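Local coordinates for sugar ABC transporter, periplasmic sugar-binding protein (Caulobacter crescentus, PDB 4IRX) that binds myo-inositol in the cleft between its two lobes as a periplasmic binding protein, probably handing it to a membrane ABC transporter for uptake, at residues I93-N98 / G252-T257; L259-D264 / K273-K278; V11-N16 / R28-E33; S55-A60 / K66-A71. All blocks are in the same frame, centred on the assembly; numbering follows the deposited sequence. Where two conformers were deposited one is given.

Contact 1 of 4, residues I93-N98 / G252-T257. With INS (1,2,3,4,5,6-hexahydroxy-cyclohexane), chain C.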
loop_
_atom_site.group_PDB
_atom_site.type_symbol
_atom_site.label_atom_id
_atom_site.label_comp_id
_atom_site.label_asym_id
_atom_site.label_seq_id
_atom_site.Cartn_x
_atom_site.Cartn_y
_atom_site.Cartn_z
ATOM N N ILE A 93 -8.889 -13.194 6.296
ATOM C CA ILE A 93 -8.369 -12.837 4.988
ATOM C C ILE A 93 -7.613 -11.504 5.118
ATOM O O ILE A 93 -8.057 -10.591 5.821
ATOM C CB ILE A 93 -9.497 -12.806 3.932
ATOM C CG1 ILE A 93 -8.951 -12.587 2.514
ATOM C CG2 ILE A 93 -10.535 -11.782 4.304
ATOM C CD1 ILE A 93 -9.975 -12.936 1.442
ATOM N N SER A 94 -6.460 -11.411 4.479
ATOM C CA SER A 94 -5.695 -10.175 4.523
ATOM C C SER A 94 -5.996 -9.336 3.282
ATOM O O SER A 94 -6.378 -9.856 2.235
ATOM C CB SER A 94 -4.186 -10.444 4.672
ATOM O OG SER A 94 -3.671 -11.166 3.560
ATOM N N VAL A 95 -5.842 -8.029 3.445
ATOM C CA VAL A 95 -6.020 -7.095 2.344
ATOM C C VAL A 95 -4.843 -6.114 2.320
ATOM O O VAL A 95 -4.327 -5.712 3.369
ATOM C CB VAL A 95 -7.380 -6.356 2.406
ATOM C CG1 VAL A 95 -7.419 -5.359 3.554
ATOM C CG2 VAL A 95 -7.664 -5.620 1.062
ATOM N N ASP A 96 -4.409 -5.785 1.099
ATOM C CA ASP A 96 -3.328 -4.841 0.802
ATOM C C ASP A 96 -1.931 -5.371 1.066
ATOM O O ASP A 96 -1.039 -5.283 0.209
ATOM C CB ASP A 96 -3.505 -3.492 1.489
ATOM C CG ASP A 96 -2.379 -2.548 1.134
ATOM O OD1 ASP A 96 -2.362 -2.069 -0.027
ATOM O OD2 ASP A 96 -1.502 -2.331 1.981
ATOM N N ARG A 97 -1.728 -5.886 2.272
ATOM C CA ARG A 97 -0.480 -6.587 2.616
ATOM C C ARG A 97 -0.835 -7.903 3.307
ATOM O O ARG A 97 -1.930 -8.053 3.883
ATOM C CB ARG A 97 0.485 -5.744 3.475
ATOM C CG ARG A 97 0.060 -5.491 4.932
ATOM C CD ARG A 97 -1.061 -4.485 5.051
ATOM N NE ARG A 97 -0.618 -3.161 4.612
ATOM C CZ ARG A 97 0.126 -2.312 5.329
ATOM N NH1 ARG A 97 0.495 -2.588 6.572
ATOM N NH2 ARG A 97 0.514 -1.162 4.791
ATOM N N ASN A 98 0.072 -8.862 3.209
ATOM C CA ASN A 98 -0.251 -10.212 3.645
ATOM C C ASN A 98 0.109 -10.505 5.097
ATOM O O ASN A 98 0.652 -9.669 5.801
ATOM C CB ASN A 98 0.324 -11.258 2.672
ATOM C CG ASN A 98 1.844 -11.324 2.683
ATOM O OD1 ASN A 98 2.482 -11.202 3.734
ATOM N ND2 ASN A 98 2.431 -11.544 1.498
ATOM N N GLY A 252 -9.949 -0.032 -4.372
ATOM C CA GLY A 252 -11.380 -0.261 -4.255
ATOM C C GLY A 252 -11.685 -1.717 -4.566
ATOM O O GLY A 252 -12.391 -2.402 -3.831
ATOM N N LEU A 253 -11.132 -2.208 -5.662
ATOM C CA LEU A 253 -11.353 -3.599 -6.039
ATOM C C LEU A 253 -10.772 -4.582 -5.001
ATOM O O LEU A 253 -11.382 -5.618 -4.718
ATOM C CB LEU A 253 -10.779 -3.856 -7.435
ATOM C CG LEU A 253 -11.124 -5.216 -8.018
ATOM C CD1 LEU A 253 -12.619 -5.409 -7.958
ATOM C CD2 LEU A 253 -10.606 -5.313 -9.458
ATOM N N GLN A 254 -9.614 -4.266 -4.423
ATOM C CA GLN A 254 -9.071 -5.132 -3.364
ATOM C C GLN A 254 -10.047 -5.310 -2.223
ATOM O O GLN A 254 -10.357 -6.434 -1.833
ATOM C CB GLN A 254 -7.769 -4.548 -2.793
ATOM C CG GLN A 254 -6.593 -4.523 -3.780
ATOM C CD GLN A 254 -5.327 -3.981 -3.145
ATOM O OE1 GLN A 254 -4.969 -4.335 -2.008
ATOM N NE2 GLN A 254 -4.657 -3.060 -3.856
ATOM N N ILE A 255 -10.529 -4.195 -1.686
ATOM C CA ILE A 255 -11.362 -4.261 -0.494
ATOM C C ILE A 255 -12.722 -4.831 -0.805
ATOM O O ILE A 255 -13.236 -5.621 -0.035
ATOM C CB ILE A 255 -11.394 -2.918 0.283
ATOM C CG1 ILE A 255 -11.997 -3.082 1.673
ATOM C CG2 ILE A 255 -12.184 -1.892 -0.467
ATOM C CD1 ILE A 255 -11.254 -4.066 2.575
ATOM N N ARG A 256 -13.264 -4.505 -1.982
ATOM C CA ARG A 256 -14.554 -5.048 -2.382
ATOM C C ARG A 256 -14.465 -6.556 -2.568
ATOM O O ARG A 256 -15.371 -7.269 -2.163
ATOM C CB ARG A 256 -15.066 -4.361 -3.640
ATOM C CG ARG A 256 -15.350 -2.859 -3.456
ATOM C CD ARG A 256 -15.749 -2.252 -4.762
ATOM N NE ARG A 256 -15.912 -0.793 -4.685
ATOM C CZ ARG A 256 -17.060 -0.204 -4.390
ATOM N NH1 ARG A 256 -18.150 -0.934 -4.120
ATOM N NH2 ARG A 256 -17.124 1.122 -4.354
ATOM N N THR A 257 -13.349 -7.027 -3.129
ATOM C CA THR A 257 -13.169 -8.457 -3.338
ATOM C C THR A 257 -13.049 -9.191 -2.019
ATOM O O THR A 257 -13.652 -10.265 -1.848
ATOM C CB THR A 257 -11.953 -8.723 -4.228
ATOM O OG1 THR A 257 -12.148 -8.096 -5.509
ATOM C CG2 THR A 257 -11.705 -10.199 -4.401
HETATM C C1 INS C . -0.429 0.579 0.506
HETATM C C2 INS C . -0.348 1.983 0.007
HETATM C C3 INS C . -0.185 2.904 1.189
HETATM C C4 INS C . 1.075 2.581 1.927
HETATM C C5 INS C . 1.007 1.205 2.474
HETATM C C6 INS C . 0.756 0.202 1.372
HETATM O O1 INS C . -0.550 -0.313 -0.574
HETATM O O2 INS C . 0.716 2.104 -0.887
HETATM O O3 INS C . -0.194 4.249 0.776
HETATM O O4 INS C . 1.306 3.507 2.941
HETATM O O5 INS C . 2.186 0.925 3.159
HETATM O O6 INS C . 0.718 -1.112 1.866
#
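Val95, on strand 91-95, packs against helix 251-268 with both methyls. CG1 meets Ile255 CD1 at 4.2 Å, and CG2 lies 4.0 Å from Gln254 CB. Just beyond, the Gln254 amide oxygen rests close to the backbone of Asp96, with OE1 3.3 Å from Asp96 CA, while Gln254 NE2 is bonded to Gln249 O. The polar part of the contact is directed to the ligand. Asp96 has CG opposite the backbone N (chi1 -179°), which carries the carboxylate out to myo-inositol, where each oxygen takes one hydroxyl. OD1 accepts from ligand O1 at 2.6 Å, and OD2 accepts from ligand O6 at 2.5 Å. Through its anti lone pair OD2 also takes Arg97 NE at 2.9 Å, an almost straight hydrogen bond (177°) that is part of a salt bridge and lies in the guanidinium plane. Arg97 NH2 then reaches the same ligand O6 at 2.9 Å, less straight at 146°, and forms a salt bridge with Asp140. With an alanine at Asp96, ligand O1 and O6 would probably lose these acceptors and Arg97 NE its partner, leaving the guanidinium less firmly fixed. O6 therefore gives to an acid and receives from a base, a charged pair that holds one hydroxyl in both directions, while the apolar seam behind it packs the strand that leads into the binding loop against the helix.

Contact 2 of 4, residues L259-D264 / K273-K278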
loop_
_atom_site.group_PDB
_atom_site.type_symbol
_atom_site.label_atom_id
_atom_site.label_comp_id
_atom_site.label_asym_id
_atom_site.label_seq_id
_atom_site.Cartn_x
_atom_site.Cartn_y
_atom_site.Cartn_z
ATOM N N LEU A 259 -14.362 -8.276 0.858
ATOM C CA LEU A 259 -15.674 -8.285 1.482
ATOM C C LEU A 259 -16.636 -9.240 0.791
ATOM O O LEU A 259 -17.416 -9.907 1.458
ATOM C CB LEU A 259 -16.255 -6.870 1.545
ATOM C CG LEU A 259 -17.486 -6.766 2.425
ATOM C CD1 LEU A 259 -17.100 -7.089 3.874
ATOM C CD2 LEU A 259 -18.068 -5.353 2.291
ATOM N N ARG A 260 -16.597 -9.296 -0.539
ATOM C CA ARG A 260 -17.441 -10.243 -1.288
ATOM C C ARG A 260 -17.146 -11.680 -0.908
ATOM O O ARG A 260 -18.071 -12.469 -0.691
ATOM C CB ARG A 260 -17.302 -10.034 -2.800
ATOM C CG ARG A 260 -17.903 -8.741 -3.307
ATOM C CD ARG A 260 -17.315 -8.367 -4.656
ATOM N NE ARG A 260 -17.816 -7.058 -5.031
ATOM C CZ ARG A 260 -17.440 -6.374 -6.092
ATOM N NH1 ARG A 260 -16.499 -6.834 -6.912
ATOM N NH2 ARG A 260 -17.996 -5.178 -6.312
ATOM N N GLN A 261 -15.866 -12.017 -0.807
ATOM C CA GLN A 261 -15.495 -13.337 -0.319
ATOM C C GLN A 261 -15.983 -13.568 1.106
ATOM O O GLN A 261 -16.494 -14.640 1.407
ATOM C CB GLN A 261 -13.980 -13.514 -0.375
ATOM C CG GLN A 261 -13.384 -13.597 -1.786
ATOM C CD GLN A 261 -12.016 -14.249 -1.755
ATOM O OE1 GLN A 261 -11.805 -15.199 -0.995
ATOM N NE2 GLN A 261 -11.075 -13.730 -2.529
ATOM N N ALA A 262 -15.836 -12.574 1.976
ATOM C CA ALA A 262 -16.306 -12.722 3.357
ATOM C C ALA A 262 -17.805 -13.030 3.424
ATOM O O ALA A 262 -18.229 -13.881 4.203
ATOM C CB ALA A 262 -15.982 -11.462 4.149
ATOM N N VAL A 263 -18.593 -12.354 2.592
ATOM C CA VAL A 263 -20.032 -12.536 2.618
ATOM C C VAL A 263 -20.412 -13.927 2.098
ATOM O O VAL A 263 -21.295 -14.594 2.654
ATOM C CB VAL A 263 -20.738 -11.398 1.850
ATOM C CG1 VAL A 263 -22.198 -11.743 1.611
ATOM C CG2 VAL A 263 -20.588 -10.098 2.638
ATOM N N ASP A 264 -19.705 -14.404 1.079
ATOM C CA ASP A 264 -19.945 -15.748 0.577
ATOM C C ASP A 264 -19.504 -16.799 1.598
ATOM O O ASP A 264 -20.156 -17.843 1.746
ATOM C CB ASP A 264 -19.283 -15.938 -0.792
ATOM C CG ASP A 264 -20.150 -15.407 -1.934
ATOM O OD1 ASP A 264 -21.392 -15.562 -1.861
ATOM O OD2 ASP A 264 -19.599 -14.838 -2.902
ATOM N N LYS A 273 -10.066 -17.227 -0.825
ATOM C CA LYS A 273 -8.995 -17.570 -1.765
ATOM C C LYS A 273 -8.153 -16.325 -2.061
ATOM O O LYS A 273 -8.671 -15.195 -2.078
ATOM C CB LYS A 273 -9.604 -18.163 -3.050
ATOM C CG LYS A 273 -8.637 -18.766 -4.069
ATOM C CD LYS A 273 -9.434 -19.513 -5.156
ATOM C CE LYS A 273 -8.604 -19.868 -6.387
ATOM N NZ LYS A 273 -9.446 -20.498 -7.465
ATOM N N SER A 274 -6.854 -16.515 -2.269
ATOM C CA SER A 274 -5.982 -15.380 -2.605
ATOM C C SER A 274 -6.237 -14.820 -4.006
ATOM O O SER A 274 -6.531 -15.564 -4.961
ATOM C CB SER A 274 -4.511 -15.794 -2.483
ATOM O OG SER A 274 -4.181 -16.065 -1.135
ATOM N N VAL A 275 -6.140 -13.497 -4.132
ATOM C CA VAL A 275 -6.287 -12.830 -5.414
ATOM C C VAL A 275 -5.208 -11.749 -5.475
ATOM O O VAL A 275 -5.096 -10.961 -4.548
ATOM C CB VAL A 275 -7.664 -12.154 -5.536
ATOM C CG1 VAL A 275 -7.765 -11.381 -6.859
ATOM C CG2 VAL A 275 -8.806 -13.177 -5.389
ATOM N N SER A 276 -4.396 -11.755 -6.535
ATOM C CA SER A 276 -3.348 -10.748 -6.770
ATOM C C SER A 276 -3.736 -9.895 -7.966
ATOM O O SER A 276 -3.939 -10.429 -9.062
ATOM C CB SER A 276 -2.024 -11.443 -7.050
ATOM O OG SER A 276 -0.990 -10.496 -7.218
ATOM N N LEU A 277 -3.806 -8.578 -7.776
ATOM C CA LEU A 277 -4.177 -7.692 -8.879
ATOM C C LEU A 277 -2.965 -7.100 -9.558
ATOM O O LEU A 277 -2.042 -6.649 -8.877
ATOM C CB LEU A 277 -5.040 -6.546 -8.391
ATOM C CG LEU A 277 -6.348 -6.925 -7.705
ATOM C CD1 LEU A 277 -7.097 -5.645 -7.354
ATOM C CD2 LEU A 277 -7.188 -7.793 -8.606
ATOM N N LYS A 278 -2.979 -7.046 -10.887
ATOM C CA LYS A 278 -1.864 -6.485 -11.646
ATOM C C LYS A 278 -1.873 -4.974 -11.578
ATOM O O LYS A 278 -2.865 -4.346 -11.952
ATOM C CB LYS A 278 -1.952 -6.906 -13.117
ATOM C CG LYS A 278 -0.774 -6.434 -13.985
ATOM C CD LYS A 278 -1.045 -6.814 -15.447
ATOM C CE LYS A 278 -2.086 -5.870 -16.031
ATOM N NZ LYS A 278 -2.260 -6.034 -17.497
#
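Gln261 lays its terminal amide against the backbone of Lys273, so that one side chain is bonded to both the N-H and the C=O of one residue. OE1 accepts from Lys273 N at 2.7 Å (164°), with the donor in the carbonyl plane on a lone pair. NE2 gives to Lys273 O at 2.9 Å (161°); that oxygen lies in the glutamine's amide plane, while the donor is slightly tilted from the plane of the backbone carbonyl. The paired bonds fix the rotation of the amide, and exchanging its oxygen and nitrogen would set donor against donor and acceptor against acceptor. The extended chain beyond CG (chi2 -160°) carries the group from the helix across to the other segment. NE2 also touches Val275 CG2 at 3.7 Å, at the start of strand 275-282, whose backbone pairs with His108 and Gly110. A leucine at Gln261 would probably leave the N-H and C=O of Lys273 without these partners and the incoming backbone freer to move. At this partly exposed place the contact is thus held by two directed polar bonds more than by apolar packing, a side-chain amide tying helix 251-268 to the chain that leads into the strand.

Contact 3 of 4, residues V11-N16 / R28-E33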
loop_
_atom_site.group_PDB
_atom_site.type_symbol
_atom_site.label_atom_id
_atom_site.label_comp_id
_atom_site.label_asym_id
_atom_site.label_seq_id
_atom_site.Cartn_x
_atom_site.Cartn_y
_atom_site.Cartn_z
ATOM N N VAL A 11 -19.026 -8.244 9.491
ATOM C CA VAL A 11 -17.615 -8.534 9.292
ATOM C C VAL A 11 -16.804 -7.482 10.039
ATOM O O VAL A 11 -17.175 -6.303 10.054
ATOM C CB VAL A 11 -17.265 -8.523 7.768
ATOM C CG1 VAL A 11 -15.755 -8.604 7.493
ATOM C CG2 VAL A 11 -17.970 -9.691 7.057
ATOM N N VAL A 12 -15.718 -7.905 10.675
ATOM C CA VAL A 12 -14.804 -6.964 11.311
ATOM C C VAL A 12 -13.678 -6.711 10.323
ATOM O O VAL A 12 -13.141 -7.658 9.716
ATOM C CB VAL A 12 -14.247 -7.507 12.652
ATOM C CG1 VAL A 12 -13.117 -6.647 13.154
ATOM C CG2 VAL A 12 -15.363 -7.571 13.689
ATOM N N VAL A 13 -13.361 -5.430 10.150
ATOM C CA VAL A 13 -12.287 -4.987 9.275
ATOM C C VAL A 13 -11.298 -4.186 10.095
ATOM O O VAL A 13 -11.607 -3.101 10.594
ATOM C CB VAL A 13 -12.823 -4.140 8.109
ATOM C CG1 VAL A 13 -11.698 -3.828 7.128
ATOM C CG2 VAL A 13 -13.931 -4.913 7.396
ATOM N N SER A 14 -10.094 -4.730 10.210
ATOM C CA SER A 14 -9.021 -4.124 10.981
ATOM C C SER A 14 -7.967 -3.469 10.092
ATOM O O SER A 14 -7.251 -4.167 9.382
ATOM C CB SER A 14 -8.383 -5.186 11.865
ATOM O OG SER A 14 -7.214 -4.653 12.496
ATOM N N PHE A 15 -7.880 -2.138 10.133
ATOM C CA PHE A 15 -6.912 -1.398 9.332
ATOM C C PHE A 15 -5.647 -1.141 10.114
ATOM O O PHE A 15 -5.712 -0.916 11.312
ATOM C CB PHE A 15 -7.517 -0.047 8.914
ATOM C CG PHE A 15 -8.517 -0.150 7.780
ATOM C CD1 PHE A 15 -8.084 -0.107 6.467
ATOM C CD2 PHE A 15 -9.878 -0.277 8.026
ATOM C CE1 PHE A 15 -8.978 -0.213 5.413
ATOM C CE2 PHE A 15 -10.787 -0.384 6.978
ATOM C CZ PHE A 15 -10.342 -0.342 5.664
ATOM N N ASN A 16 -4.505 -1.169 9.448
ATOM C CA ASN A 16 -3.251 -0.864 10.129
ATOM C C ASN A 16 -3.144 0.559 10.668
ATOM O O ASN A 16 -2.639 0.749 11.775
ATOM C CB ASN A 16 -2.051 -1.185 9.235
ATOM C CG ASN A 16 -2.128 -0.508 7.893
ATOM O OD1 ASN A 16 -3.029 -0.788 7.109
ATOM N ND2 ASN A 16 -1.168 0.369 7.599
ATOM N N ARG A 28 -13.768 4.163 2.417
ATOM C CA ARG A 28 -14.974 4.629 1.724
ATOM C C ARG A 28 -15.559 3.586 0.776
ATOM O O ARG A 28 -16.779 3.423 0.702
ATOM C CB ARG A 28 -14.731 5.944 0.969
ATOM C CG ARG A 28 -14.425 7.103 1.884
ATOM C CD ARG A 28 -14.453 8.438 1.134
ATOM N NE ARG A 28 -13.269 8.653 0.308
ATOM C CZ ARG A 28 -12.247 9.438 0.648
ATOM N NH1 ARG A 28 -12.257 10.093 1.802
ATOM N NH2 ARG A 28 -11.215 9.571 -0.169
ATOM N N GLU A 29 -14.688 2.891 0.041
ATOM C CA GLU A 29 -15.180 1.878 -0.889
ATOM C C GLU A 29 -15.730 0.702 -0.101
ATOM O O GLU A 29 -16.718 0.089 -0.498
ATOM C CB GLU A 29 -14.077 1.423 -1.847
ATOM C CG GLU A 29 -13.348 2.564 -2.575
ATOM C CD GLU A 29 -14.244 3.443 -3.456
ATOM O OE1 GLU A 29 -15.202 2.965 -4.091
ATOM O OE2 GLU A 29 -13.946 4.651 -3.556
ATOM N N LEU A 30 -15.092 0.395 1.023
ATOM C CA LEU A 30 -15.573 -0.673 1.896
ATOM C C LEU A 30 -16.993 -0.394 2.371
ATOM O O LEU A 30 -17.842 -1.295 2.347
ATOM C CB LEU A 30 -14.650 -0.826 3.104
ATOM C CG LEU A 30 -15.169 -1.729 4.217
ATOM C CD1 LEU A 30 -15.069 -3.176 3.777
ATOM C CD2 LEU A 30 -14.327 -1.502 5.479
ATOM N N GLU A 31 -17.267 0.838 2.792
ATOM C CA GLU A 31 -18.585 1.175 3.307
ATOM C C GLU A 31 -19.663 1.083 2.234
ATOM O O GLU A 31 -20.778 0.646 2.525
ATOM C CB GLU A 31 -18.584 2.558 3.939
ATOM C CG GLU A 31 -17.798 2.586 5.227
ATOM C CD GLU A 31 -17.491 3.995 5.683
ATOM O OE1 GLU A 31 -17.687 4.946 4.881
ATOM O OE2 GLU A 31 -17.030 4.142 6.835
ATOM N N ASP A 32 -19.342 1.481 0.992
ATOM C CA ASP A 32 -20.287 1.352 -0.132
ATOM C C ASP A 32 -20.629 -0.110 -0.374
ATOM O O ASP A 32 -21.799 -0.516 -0.398
ATOM C CB ASP A 32 -19.714 1.972 -1.416
ATOM C CG ASP A 32 -20.521 1.599 -2.673
ATOM O OD1 ASP A 32 -21.760 1.736 -2.672
ATOM O OD2 ASP A 32 -19.906 1.122 -3.672
ATOM N N GLU A 33 -19.581 -0.913 -0.531
ATOM C CA GLU A 33 -19.788 -2.330 -0.796
ATOM C C GLU A 33 -20.539 -3.006 0.343
ATOM O O GLU A 33 -21.395 -3.855 0.095
ATOM C CB GLU A 33 -18.462 -3.034 -1.095
ATOM C CG GLU A 33 -18.616 -4.464 -1.647
ATOM C CD GLU A 33 -19.098 -4.555 -3.098
ATOM O OE1 GLU A 33 -18.972 -3.576 -3.862
ATOM O OE2 GLU A 33 -19.615 -5.633 -3.471
#
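Asp32 OD2 is gripped by two bases, Arg256 and Lys36, on the flank of helix 21-37, whereas Leu30 of the same helix turns to the sheet and meets Val13 and Phe15 through apolar contact alone. In the conformer described here, one of two deposited for Leu30, its CG sits opposite the backbone N (chi1 169°) and the branch reaches toward strand 10-15. Leu30 and Val13 come tip to tip: Leu30 CD2 lies 3.9 Å from Val13 CG1 and equally 3.9 Å from Val13 CG2, sitting against the fork of the valine. The same methyl touches Phe15 CE2 at 4.0 Å, arriving at the ring's edge near its plane instead of over a face, as the leucine and the phenylalanine run alongside one another with opposite headings. Phe15 also packs on Phe23 and Met26 of the helix, and Leu30 continues onto Ile255 and Leu259 of helix 251-268. Helix and strand belong to the beta-alpha-beta unit formed by strand 10-15, helix 21-37 and strand 40-45. No hydrogen bond joins the two segments, so their contact rests on shape and burial of hydrocarbon, while the charges of the helix, such as Asp32 and Glu33, are directed to the basic side chains of helix 251-268.

Contact 4 of 4, residues S55-A60 / K66-A71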
loop_
_atom_site.group_PDB
_atom_site.type_symbol
_atom_site.label_atom_id
_atom_site.label_comp_id
_atom_site.label_asym_id
_atom_site.label_seq_id
_atom_site.Cartn_x
_atom_site.Cartn_y
_atom_site.Cartn_z
ATOM N N SER A 55 -4.891 -7.232 19.971
ATOM C CA SER A 55 -5.947 -7.228 20.984
ATOM C C SER A 55 -7.334 -6.942 20.404
ATOM O O SER A 55 -8.318 -7.544 20.848
ATOM C CB SER A 55 -5.634 -6.284 22.150
ATOM O OG SER A 55 -5.738 -4.929 21.764
ATOM N N ASP A 56 -7.403 -6.060 19.396
ATOM C CA ASP A 56 -8.635 -5.819 18.643
ATOM C C ASP A 56 -9.182 -7.096 18.014
ATOM O O ASP A 56 -10.395 -7.354 18.066
ATOM C CB ASP A 56 -8.368 -4.846 17.481
ATOM C CG ASP A 56 -8.274 -3.397 17.919
ATOM O OD1 ASP A 56 -8.577 -3.097 19.092
ATOM O OD2 ASP A 56 -7.906 -2.551 17.066
ATOM N N LEU A 57 -8.289 -7.856 17.382
ATOM C CA LEU A 57 -8.641 -9.103 16.712
ATOM C C LEU A 57 -9.107 -10.164 17.707
ATOM O O LEU A 57 -10.107 -10.860 17.470
ATOM C CB LEU A 57 -7.468 -9.611 15.873
ATOM C CG LEU A 57 -7.122 -8.744 14.643
ATOM C CD1 LEU A 57 -6.073 -9.414 13.799
ATOM C CD2 LEU A 57 -8.360 -8.482 13.829
ATOM N N GLN A 58 -8.401 -10.263 18.831
ATOM C CA GLN A 58 -8.800 -11.189 19.893
ATOM C C GLN A 58 -10.193 -10.841 20.412
ATOM O O GLN A 58 -11.028 -11.731 20.619
ATOM C CB GLN A 58 -7.763 -11.179 21.019
ATOM C CG GLN A 58 -6.446 -11.874 20.647
ATOM C CD GLN A 58 -5.309 -11.543 21.616
ATOM O OE1 GLN A 58 -5.452 -10.686 22.493
ATOM N NE2 GLN A 58 -4.176 -12.225 21.457
ATOM N N ALA A 59 -10.453 -9.552 20.604
ATOM C CA ALA A 59 -11.741 -9.112 21.096
ATOM C C ALA A 59 -12.866 -9.408 20.105
ATOM O O ALA A 59 -13.963 -9.834 20.491
ATOM C CB ALA A 59 -11.692 -7.642 21.430
ATOM N N ALA A 60 -12.592 -9.203 18.826
ATOM C CA ALA A 60 -13.584 -9.489 17.807
ATOM C C ALA A 60 -13.970 -10.965 17.845
ATOM O O ALA A 60 -15.157 -11.301 17.714
ATOM C CB ALA A 60 -13.053 -9.066 16.424
ATOM N N LYS A 66 -16.971 -14.031 12.800
ATOM C CA LYS A 66 -16.666 -15.289 12.127
ATOM C C LYS A 66 -15.791 -15.090 10.900
ATOM O O LYS A 66 -15.173 -16.048 10.420
ATOM C CB LYS A 66 -17.941 -16.084 11.781
ATOM C CG LYS A 66 -18.838 -16.391 12.978
ATOM C CD LYS A 66 -18.112 -17.256 13.993
ATOM C CE LYS A 66 -17.983 -18.692 13.530
ATOM N NZ LYS A 66 -17.287 -19.530 14.555
ATOM N N VAL A 67 -15.743 -13.855 10.380
ATOM C CA VAL A 67 -14.761 -13.487 9.355
ATOM C C VAL A 67 -14.169 -12.144 9.694
ATOM O O VAL A 67 -14.898 -11.212 10.067
ATOM C CB VAL A 67 -15.378 -13.392 7.939
ATOM C CG1 VAL A 67 -14.272 -13.132 6.926
ATOM C CG2 VAL A 67 -16.140 -14.651 7.595
ATOM N N VAL A 68 -12.848 -12.049 9.600
ATOM C CA VAL A 68 -12.146 -10.791 9.825
ATOM C C VAL A 68 -11.301 -10.504 8.602
ATOM O O VAL A 68 -10.661 -11.413 8.055
ATOM C CB VAL A 68 -11.264 -10.833 11.092
ATOM C CG1 VAL A 68 -10.568 -9.514 11.261
ATOM C CG2 VAL A 68 -12.126 -11.083 12.312
ATOM N N ILE A 69 -11.347 -9.261 8.124
ATOM C CA ILE A 69 -10.468 -8.797 7.055
ATOM C C ILE A 69 -9.431 -7.927 7.708
ATOM O O ILE A 69 -9.770 -7.030 8.456
ATOM C CB ILE A 69 -11.245 -7.988 6.014
ATOM C CG1 ILE A 69 -12.334 -8.866 5.369
ATOM C CG2 ILE A 69 -10.322 -7.414 4.979
ATOM C CD1 ILE A 69 -13.337 -8.066 4.509
ATOM N N VAL A 70 -8.164 -8.224 7.474
ATOM C CA VAL A 70 -7.099 -7.511 8.176
ATOM C C VAL A 70 -6.026 -6.972 7.227
ATOM O O VAL A 70 -5.555 -7.662 6.317
ATOM C CB VAL A 70 -6.477 -8.410 9.283
ATOM C CG1 VAL A 70 -6.013 -9.742 8.722
ATOM C CG2 VAL A 70 -5.341 -7.700 10.016
ATOM N N ALA A 71 -5.683 -5.705 7.426
ATOM C CA ALA A 71 -4.476 -5.135 6.816
ATOM C C ALA A 71 -3.479 -5.037 7.966
ATOM O O ALA A 71 -3.539 -4.082 8.756
ATOM C CB ALA A 71 -4.752 -3.760 6.210
#
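Leu57 leaves helix 50-62 with its CB turned toward strand 67-70, and CG follows on the side of the backbone N, opposite the carbonyl carbon (chi1 -68°). There the chain forks and each methyl finds a different valine. CD2 meets Val68 CG1 at 3.5 Å, a close contact for two methyl carbons, with the two side chains running at a slant to each other. The other branch goes further along the strand: CD1 comes to 4.2 Å from CG2 of Val70, in the one of its two deposited conformers described here. Val68 and Val70, two residues apart on the strand, face the same side of the sheet, so the leucine fork spans them. Ala60, one turn on from Leu57, also points its CB toward the strand, and packs on Val12 of strand 10-15. Nothing polar crosses between the segments. Helix 50-62 connects strand 40-45 to strand 67-70, passing over strand 10-15 between them, and Leu57 accordingly also touches Ser14 there. The alternate residues Val67 and Ile69 look to the reverse face, where helix 251-268 packs on them. Strand 67-70 is thus sandwiched between two helices, and its own backbone pairs with strands 10-15 and 91-95.

Overall arrangement
All four contacts belong to the lobe built on the mixed sheet, and only contact 1 binds the ligand directly. In contact 3 the side chain of Phe15 is about 10 Å from the bound myo-inositol. In contact 4 the side chain of Val70 is about 12 Å from it. Contacts 1 and 2 share helix 251-268 and have centres about 7 Å apart; Ile93 CD1 lies 3.8 Å from Gln261 OE1. Salt bridges join this helix to contact 3: Arg256 NH2 to Glu29 OE1 at 2.7 Å and Arg260 NE to Glu33 OE2 at 2.8 Å. Contact 4 lies on the opposite face of the sheet, its strand hydrogen-bonded between those of contacts 1 and 3, whose centres are about 15 and 12 Å from its own.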